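Local structure of ribosomal RNA processing protein 6 (Trypanosoma brucei brucei, 4NLB) at residues A[296-301]-A[355-360]; A[86-91]-A[139-144]. The protein probably trims RNA from its 3' end as the exosome-associated 3'-5' exoribonuclease of the RRP6 family, here present as its catalytic core. One frame throughout, in Å; residues are numbered along the deposited sequence.

Contact 1 (A[296-301]-A[355-360]); sequences REIFNW and LQIVKD
Ile357 pushes its two branches between Glu297, Ile298 and Trp301, joining helices 289-309 and 351-364 of the HRDC domain. The short segments run nearly antiparallel, at 159°, with axes 10.0 Å apart at their closest. On the tight, buried side, Ile357 CG2, set anti to its own backbone N, meets Ile298 CD1 at 3.6 Å. The two isoleucines pass at a slant, and Ile298 CG1 also lies 4.0 Å from Ile357 CD1. That second methyl reaches on to Trp301, touching CB at 3.8 Å and coming obliquely to the start of the indole. Val358 CG2 adds a looser touch, 4.1 Å from Ile298 CD1. Met317 and the helix 319-328 residues Val322 and Ile325 close over Ile298, extending this apolar core. Toward solvent, partly exposed Glu297 contributes just its CB, equally close at 3.6 Å from Ile357 CG2. Its chain then bends (chi2 72°) and carries the carboxylate away to a salt bridge within its own helix, OE1 to Arg296 NH2 at 2.8 Å, a weak hydrogen bond by its angle. With purely apolar contacts between the segments, the pairing here rests on dispersion and the exclusion of water, while the charged groups stay at the margin.

Contact 2 (A[86-91]-A[139-144]); sequences VLLNET and FLQPNI
Two type I beta turns, Leu87 to Glu90 and Gln141 to Ile144, meet where the exonuclease domain's chain enters the neighbouring parallel strands 92-100 and 145-148. Ile144 bridges them with its long branch. Its CG1 lies anti to its carbonyl carbon (chi1 -49°) and the chain continues extended, so CD1 reaches the first turn, 3.5 Å from Leu87 O and 3.9 Å from Leu88 CA. Nearer the backbone, Ile144 CG1 rests 3.4 Å from Glu90 O. Leu88 crosses the isoleucine at about a right angle, its CD2 4.2 Å from Ile144 CD1, and Leu88 CD2 also approaches Gln141 CG. The backbones draw together at Thr91, whose O accepts a CA-H...O contact from Ile144 CA at 3.5 Å. The second turn is braced from within: Gln141 OE1 takes the Asn143 N-H at 2.7 Å, the donor lying nearly in line with the amide C=O (165°), which ties the side chain back over its own turn. Beyond the turns, Thr91 pairs with Val145 by backbone hydrogen bonding as the strands begin. Leu87 packs on Ile114 of strand 108-115 and, with Leu88, on Val138 of helix 136-139, while Pro142 O accepts a hydrogen bond from Asn168 ND2 just before strand 169-171.

The two contacts belong to different domains of the catalytic core. Contact 2 lies at one end of the mixed sheet in the exonuclease domain, which has the RNase H-like fold; contact 1 lies in the all-helical HRDC domain. They follow one another in the chain, contact 2 closing before contact 1 opens, and sit on opposite sides of its centre. Their centres are 52 Å apart and their nearest atoms about 32 Å apart, so neither touches the other. Contact 2 leads into strand 92-100, which in this DEDD-type family probably carries the first acidic motif of the active site, whereas contact 1 lies in the other domain. Each lies wholly within one domain.

Contact 1 (A[296-301]-A[355-360])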
ATOM      1  N   ARG A 296      20.008  -7.903 -18.459  1.00 29.25           N
ATOM      2  CA  ARG A 296      18.577  -7.993 -18.771  1.00 28.60           C
ATOM      3  C   ARG A 296      18.015  -9.347 -18.366  1.00 31.50           C
ATOM      4  O   ARG A 296      17.010  -9.394 -17.682  1.00 29.31           O
ATOM      5  CB  ARG A 296      18.356  -7.751 -20.286  1.00 27.28           C
ATOM      6  CG  ARG A 296      16.923  -7.975 -20.774  1.00 31.58           C
ATOM      7  CD  ARG A 296      16.785  -7.925 -22.290  1.00 43.82           C
ATOM      8  NE  ARG A 296      17.273  -9.146 -22.938  1.00 62.78           N
ATOM      9  CZ  ARG A 296      18.257  -9.190 -23.836  1.00 85.21           C
ATOM     10  NH1 ARG A 296      18.870  -8.073 -24.216  1.00 78.61           N
ATOM     11  NH2 ARG A 296      18.625 -10.346 -24.371  1.00 70.40           N
ATOM     12  N   GLU A 297      18.655 -10.438 -18.817  1.00 30.46           N
ATOM     13  CA  GLU A 297      18.216 -11.812 -18.599  1.00 30.73           C
ATOM     14  C   GLU A 297      18.176 -12.225 -17.137  1.00 34.73           C
ATOM     15  O   GLU A 297      17.179 -12.831 -16.724  1.00 35.45           O
ATOM     16  CB  GLU A 297      19.051 -12.787 -19.430  1.00 32.66           C
ATOM     17  CG  GLU A 297      18.242 -13.571 -20.448  1.00 47.80           C
ATOM     18  CD  GLU A 297      17.770 -12.762 -21.635  1.00 75.99           C
ATOM     19  OE1 GLU A 297      18.619 -12.396 -22.480  1.00 73.96           O
ATOM     20  OE2 GLU A 297      16.552 -12.487 -21.714  1.00 74.21           O
ATOM     21  N   ILE A 298      19.218 -11.885 -16.349  1.00 30.88           N
ATOM     22  CA  ILE A 298      19.238 -12.218 -14.918  1.00 30.77           C
ATOM     23  C   ILE A 298      18.209 -11.345 -14.147  1.00 33.26           C
ATOM     24  O   ILE A 298      17.506 -11.888 -13.294  1.00 34.33           O
ATOM     25  CB  ILE A 298      20.665 -12.262 -14.285  1.00 34.33           C
ATOM     26  CG1 ILE A 298      21.090 -13.753 -14.170  1.00 36.55           C
ATOM     27  CG2 ILE A 298      20.717 -11.625 -12.879  1.00 32.87           C
ATOM     28  CD1 ILE A 298      22.310 -14.103 -14.755  1.00 43.10           C
ATOM     29  N   PHE A 299      18.060 -10.045 -14.493  1.00 27.08           N
ATOM     30  CA  PHE A 299      17.066  -9.179 -13.856  1.00 25.73           C
ATOM     31  C   PHE A 299      15.648  -9.750 -14.091  1.00 31.95           C
ATOM     32  O   PHE A 299      14.817  -9.731 -13.174  1.00 32.54           O
ATOM     33  CB  PHE A 299      17.158  -7.745 -14.397  1.00 26.86           C
ATOM     34  CG  PHE A 299      16.206  -6.769 -13.736  1.00 28.13           C
ATOM     35  CD1 PHE A 299      14.885  -6.655 -14.168  1.00 30.45           C
ATOM     36  CD2 PHE A 299      16.636  -5.948 -12.702  1.00 29.98           C
ATOM     37  CE1 PHE A 299      14.010  -5.741 -13.565  1.00 32.17           C
ATOM     38  CE2 PHE A 299      15.755  -5.044 -12.095  1.00 33.27           C
ATOM     39  CZ  PHE A 299      14.451  -4.938 -12.535  1.00 31.28           C
ATOM     40  N   ASN A 300      15.391 -10.258 -15.315  1.00 28.26           N
ATOM     41  CA  ASN A 300      14.121 -10.851 -15.711  1.00 27.96           C
ATOM     42  C   ASN A 300      13.923 -12.179 -15.007  1.00 34.00           C
ATOM     43  O   ASN A 300      12.790 -12.474 -14.581  1.00 34.39           O
ATOM     44  CB  ASN A 300      14.008 -10.970 -17.222  1.00 22.58           C
ATOM     45  CG  ASN A 300      13.854  -9.652 -17.961  1.00 40.72           C
ATOM     46  OD1 ASN A 300      13.705  -8.571 -17.377  1.00 31.02           O
ATOM     47  ND2 ASN A 300      13.906  -9.710 -19.284  1.00 36.05           N
ATOM     48  N   TRP A 301      15.029 -12.948 -14.807  1.00 30.48           N
ATOM     49  CA  TRP A 301      14.976 -14.201 -14.033  1.00 30.14           C
ATOM     50  C   TRP A 301      14.552 -13.866 -12.590  1.00 32.10           C
ATOM     51  O   TRP A 301      13.662 -14.516 -12.043  1.00 30.80           O
ATOM     52  CB  TRP A 301      16.336 -14.946 -13.998  1.00 28.94           C
ATOM     53  CG  TRP A 301      16.289 -16.124 -13.057  1.00 30.33           C
ATOM     54  CD1 TRP A 301      15.787 -17.361 -13.331  1.00 33.83           C
ATOM     55  CD2 TRP A 301      16.556 -16.104 -11.641  1.00 30.25           C
ATOM     56  NE1 TRP A 301      15.791 -18.134 -12.193  1.00 34.09           N
ATOM     57  CE2 TRP A 301      16.238 -17.380 -11.138  1.00 34.90           C
ATOM     58  CE3 TRP A 301      17.082 -15.141 -10.756  1.00 31.40           C
ATOM     59  CZ2 TRP A 301      16.410 -17.717  -9.787  1.00 34.87           C
ATOM     60  CZ3 TRP A 301      17.241 -15.470  -9.416  1.00 33.07           C
ATOM     61  CH2 TRP A 301      16.909 -16.746  -8.944  1.00 34.53           C
ATOM     62  N   LEU A 355      23.458 -19.821 -13.862  1.00 39.85           N
ATOM     63  CA  LEU A 355      24.665 -20.261 -14.543  1.00 39.23           C
ATOM     64  C   LEU A 355      24.347 -20.560 -16.006  1.00 40.29           C
ATOM     65  O   LEU A 355      25.152 -20.246 -16.877  1.00 39.00           O
ATOM     66  CB  LEU A 355      25.241 -21.501 -13.839  1.00 41.03           C
ATOM     67  CG  LEU A 355      26.570 -22.066 -14.353  1.00 46.41           C
ATOM     68  CD1 LEU A 355      27.634 -21.010 -14.409  1.00 44.99           C
ATOM     69  CD2 LEU A 355      27.022 -23.260 -13.502  1.00 50.98           C
ATOM     70  N   GLN A 356      23.164 -21.140 -16.280  1.00 36.48           N
ATOM     71  CA  GLN A 356      22.758 -21.423 -17.650  1.00 36.00           C
ATOM     72  C   GLN A 356      22.547 -20.131 -18.438  1.00 38.06           C
ATOM     73  O   GLN A 356      22.963 -20.116 -19.591  1.00 39.16           O
ATOM     74  CB  GLN A 356      21.565 -22.386 -17.732  1.00 38.27           C
ATOM     75  CG  GLN A 356      21.457 -23.143 -19.070  1.00 52.87           C
ATOM     76  CD  GLN A 356      22.665 -23.994 -19.472  1.00 63.93           C
ATOM     77  OE1 GLN A 356      23.354 -24.629 -18.656  1.00 55.57           O
ATOM     78  NE2 GLN A 356      22.921 -24.051 -20.767  1.00 51.00           N
ATOM     79  N   ILE A 357      22.040 -19.018 -17.795  1.00 31.82           N
ATOM     80  CA  ILE A 357      21.853 -17.680 -18.423  1.00 29.62           C
ATOM     81  C   ILE A 357      23.191 -17.106 -18.906  1.00 32.81           C
ATOM     82  O   ILE A 357      23.293 -16.598 -20.028  1.00 32.18           O
ATOM     83  CB  ILE A 357      21.112 -16.656 -17.493  1.00 31.12           C
ATOM     84  CG1 ILE A 357      19.619 -17.018 -17.337  1.00 31.29           C
ATOM     85  CG2 ILE A 357      21.276 -15.203 -18.025  1.00 29.37           C
ATOM     86  CD1 ILE A 357      19.004 -16.644 -16.053  1.00 36.17           C
ATOM     87  N   VAL A 358      24.209 -17.176 -18.035  1.00 29.93           N
ATOM     88  CA  VAL A 358      25.560 -16.714 -18.330  1.00 29.60           C
ATOM     89  C   VAL A 358      26.160 -17.561 -19.458  1.00 36.64           C
ATOM     90  O   VAL A 358      26.573 -16.997 -20.470  1.00 36.32           O
ATOM     91  CB  VAL A 358      26.476 -16.688 -17.084  1.00 32.69           C
ATOM     92  CG1 VAL A 358      27.857 -16.158 -17.458  1.00 32.40           C
ATOM     93  CG2 VAL A 358      25.857 -15.856 -15.958  1.00 31.61           C
ATOM     94  N   LYS A 359      26.148 -18.905 -19.302  1.00 35.52           N
ATOM     95  CA  LYS A 359      26.669 -19.842 -20.290  1.00 36.81           C
ATOM     96  C   LYS A 359      25.990 -19.660 -21.637  1.00 45.02           C
ATOM     97  O   LYS A 359      26.660 -19.746 -22.666  1.00 46.24           O
ATOM     98  CB  LYS A 359      26.515 -21.295 -19.823  1.00 39.28           C
ATOM     99  CG  LYS A 359      27.476 -21.718 -18.729  1.00 45.35           C
ATOM    100  CD  LYS A 359      27.210 -23.158 -18.318  1.00 50.92           C
ATOM    101  CE  LYS A 359      28.217 -23.659 -17.316  1.00 59.54           C
ATOM    102  NZ  LYS A 359      28.135 -25.133 -17.156  1.00 64.31           N
ATOM    103  N   ASP A 360      24.678 -19.383 -21.643  1.00 43.38           N
ATOM    104  CA  ASP A 360      23.961 -19.197 -22.903  1.00 44.58           C
ATOM    105  C   ASP A 360      24.268 -17.871 -23.568  1.00 49.48           C
ATOM    106  O   ASP A 360      24.253 -17.817 -24.786  1.00 49.24           O
ATOM    107  CB  ASP A 360      22.450 -19.408 -22.735  1.00 46.85           C
ATOM    108  CG  ASP A 360      22.037 -20.855 -22.574  1.00 59.84           C
ATOM    109  OD1 ASP A 360      22.927 -21.712 -22.364  1.00 59.88           O
ATOM    110  OD2 ASP A 360      20.819 -21.131 -22.628  1.00 72.34           O
TER

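Contact 2 (A[86-91]-A[139-144])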
ATOM      1  N   VAL A  86     -20.351   0.557  14.656  1.00 26.19           N
ATOM      2  CA  VAL A  86     -19.957   1.812  15.295  1.00 25.69           C
ATOM      3  C   VAL A  86     -19.717   2.893  14.192  1.00 30.90           C
ATOM      4  O   VAL A  86     -20.228   4.022  14.314  1.00 33.52           O
ATOM      5  CB  VAL A  86     -18.731   1.588  16.228  1.00 28.04           C
ATOM      6  CG1 VAL A  86     -17.833   2.802  16.316  1.00 27.04           C
ATOM      7  CG2 VAL A  86     -19.170   1.155  17.618  1.00 28.55           C
ATOM      8  N   LEU A  87     -19.020   2.519  13.101  1.00 23.86           N
ATOM      9  CA  LEU A  87     -18.694   3.436  12.011  1.00 23.48           C
ATOM     10  C   LEU A  87     -19.904   3.919  11.216  1.00 30.58           C
ATOM     11  O   LEU A  87     -19.901   5.074  10.782  1.00 30.18           O
ATOM     12  CB  LEU A  87     -17.635   2.840  11.086  1.00 23.00           C
ATOM     13  CG  LEU A  87     -16.298   2.417  11.753  1.00 26.75           C
ATOM     14  CD1 LEU A  87     -15.338   1.782  10.734  1.00 25.42           C
ATOM     15  CD2 LEU A  87     -15.622   3.589  12.473  1.00 26.33           C
ATOM     16  N   LEU A  88     -20.971   3.078  11.090  1.00 27.45           N
ATOM     17  CA  LEU A  88     -22.174   3.433  10.335  1.00 26.94           C
ATOM     18  C   LEU A  88     -23.040   4.526  10.998  1.00 33.31           C
ATOM     19  O   LEU A  88     -24.050   4.918  10.419  1.00 34.42           O
ATOM     20  CB  LEU A  88     -23.016   2.188   9.991  1.00 26.99           C
ATOM     21  CG  LEU A  88     -22.383   1.172   9.014  1.00 31.11           C
ATOM     22  CD1 LEU A  88     -23.107  -0.174   9.077  1.00 31.46           C
ATOM     23  CD2 LEU A  88     -22.323   1.705   7.578  1.00 30.85           C
ATOM     24  N   ASN A  89     -22.621   5.050  12.170  1.00 29.79           N
ATOM     25  CA  ASN A  89     -23.290   6.121  12.911  1.00 29.47           C
ATOM     26  C   ASN A  89     -22.523   7.464  12.779  1.00 32.23           C
ATOM     27  O   ASN A  89     -22.994   8.503  13.256  1.00 33.17           O
ATOM     28  CB  ASN A  89     -23.377   5.741  14.397  1.00 33.24           C
ATOM     29  CG  ASN A  89     -24.303   4.602  14.742  1.00 63.80           C
ATOM     30  OD1 ASN A  89     -25.378   4.410  14.147  1.00 57.63           O
ATOM     31  ND2 ASN A  89     -23.926   3.862  15.774  1.00 59.67           N
ATOM     32  N   GLU A  90     -21.338   7.435  12.157  1.00 26.29           N
ATOM     33  CA  GLU A  90     -20.473   8.614  11.969  1.00 24.76           C
ATOM     34  C   GLU A  90     -20.753   9.280  10.630  1.00 29.44           C
ATOM     35  O   GLU A  90     -21.315   8.634   9.750  1.00 29.99           O
ATOM     36  CB  GLU A  90     -18.968   8.224  12.070  1.00 24.43           C
ATOM     37  CG  GLU A  90     -18.581   7.346  13.260  1.00 27.01           C
ATOM     38  CD  GLU A  90     -19.015   7.771  14.662  1.00 47.26           C
ATOM     39  OE1 GLU A  90     -19.370   6.876  15.467  1.00 58.80           O
ATOM     40  OE2 GLU A  90     -18.977   8.985  14.971  1.00 32.68           O
ATOM     41  N   THR A  91     -20.413  10.588  10.490  1.00 25.99           N
ATOM     42  CA  THR A  91     -20.540  11.336   9.227  1.00 24.78           C
ATOM     43  C   THR A  91     -19.131  11.479   8.583  1.00 27.59           C
ATOM     44  O   THR A  91     -19.009  11.802   7.403  1.00 27.93           O
ATOM     45  CB  THR A  91     -21.344  12.646   9.395  1.00 31.13           C
ATOM     46  OG1 THR A  91     -20.761  13.472  10.387  1.00 31.46           O
ATOM     47  CG2 THR A  91     -22.813  12.406   9.778  1.00 29.54           C
ATOM     48  N   PHE A 139     -17.200   1.906   3.743  1.00 24.94           N
ATOM     49  CA  PHE A 139     -16.415   2.502   2.653  1.00 23.82           C
ATOM     50  C   PHE A 139     -17.270   2.930   1.442  1.00 26.47           C
ATOM     51  O   PHE A 139     -16.904   3.884   0.763  1.00 24.68           O
ATOM     52  CB  PHE A 139     -15.271   1.578   2.243  1.00 25.10           C
ATOM     53  CG  PHE A 139     -14.146   1.524   3.245  1.00 27.00           C
ATOM     54  CD1 PHE A 139     -13.376   2.652   3.518  1.00 29.74           C
ATOM     55  CD2 PHE A 139     -13.810   0.335   3.871  1.00 30.34           C
ATOM     56  CE1 PHE A 139     -12.335   2.606   4.455  1.00 29.51           C
ATOM     57  CE2 PHE A 139     -12.732   0.284   4.781  1.00 32.56           C
ATOM     58  CZ  PHE A 139     -12.020   1.423   5.077  1.00 28.39           C
ATOM     59  N   LEU A 140     -18.425   2.264   1.212  1.00 23.70           N
ATOM     60  CA  LEU A 140     -19.348   2.592   0.116  1.00 23.51           C
ATOM     61  C   LEU A 140     -20.404   3.621   0.500  1.00 28.86           C
ATOM     62  O   LEU A 140     -21.056   4.188  -0.380  1.00 31.28           O
ATOM     63  CB  LEU A 140     -20.007   1.326  -0.466  1.00 23.33           C
ATOM     64  CG  LEU A 140     -19.043   0.301  -1.073  1.00 27.29           C
ATOM     65  CD1 LEU A 140     -19.756  -1.024  -1.355  1.00 27.80           C
ATOM     66  CD2 LEU A 140     -18.318   0.865  -2.303  1.00 27.42           C
ATOM     67  N   GLN A 141     -20.559   3.878   1.801  1.00 24.35           N
ATOM     68  CA  GLN A 141     -21.544   4.813   2.345  1.00 24.38           C
ATOM     69  C   GLN A 141     -21.339   6.263   1.846  1.00 27.93           C
ATOM     70  O   GLN A 141     -20.345   6.876   2.197  1.00 27.75           O
ATOM     71  CB  GLN A 141     -21.556   4.753   3.882  1.00 24.92           C
ATOM     72  CG  GLN A 141     -22.932   4.551   4.514  1.00 31.10           C
ATOM     73  CD  GLN A 141     -24.004   5.528   4.076  1.00 45.01           C
ATOM     74  OE1 GLN A 141     -23.755   6.706   3.835  1.00 34.38           O
ATOM     75  NE2 GLN A 141     -25.247   5.073   4.030  1.00 40.25           N
ATOM     76  N   PRO A 142     -22.277   6.840   1.058  1.00 25.48           N
ATOM     77  CA  PRO A 142     -22.086   8.219   0.575  1.00 24.57           C
ATOM     78  C   PRO A 142     -22.134   9.294   1.661  1.00 29.05           C
ATOM     79  O   PRO A 142     -21.516  10.335   1.496  1.00 28.18           O
ATOM     80  CB  PRO A 142     -23.206   8.387  -0.455  1.00 26.72           C
ATOM     81  CG  PRO A 142     -24.239   7.437  -0.050  1.00 31.55           C
ATOM     82  CD  PRO A 142     -23.550   6.269   0.557  1.00 27.08           C
ATOM     83  N   ASN A 143     -22.861   9.039   2.770  1.00 26.26           N
ATOM     84  CA  ASN A 143     -23.016   9.959   3.900  1.00 25.42           C
ATOM     85  C   ASN A 143     -21.862   9.885   4.902  1.00 25.49           C
ATOM     86  O   ASN A 143     -21.867  10.600   5.906  1.00 25.61           O
ATOM     87  CB  ASN A 143     -24.382   9.771   4.596  1.00 30.36           C
ATOM     88  CG  ASN A 143     -24.849  11.008   5.340  1.00 55.97           C
ATOM     89  OD1 ASN A 143     -24.452  12.142   5.043  1.00 50.74           O
ATOM     90  ND2 ASN A 143     -25.691  10.822   6.340  1.00 49.32           N
ATOM     91  N   ILE A 144     -20.881   9.020   4.650  1.00 20.05           N
ATOM     92  CA  ILE A 144     -19.721   8.934   5.527  1.00 19.13           C
ATOM     93  C   ILE A 144     -18.528   9.404   4.743  1.00 22.07           C
ATOM     94  O   ILE A 144     -18.204   8.784   3.733  1.00 24.41           O
ATOM     95  CB  ILE A 144     -19.490   7.525   6.165  1.00 21.74           C
ATOM     96  CG1 ILE A 144     -20.795   6.956   6.805  1.00 21.94           C
ATOM     97  CG2 ILE A 144     -18.341   7.596   7.203  1.00 21.36           C
ATOM     98  CD1 ILE A 144     -20.683   5.525   7.413  1.00 29.46           C
TER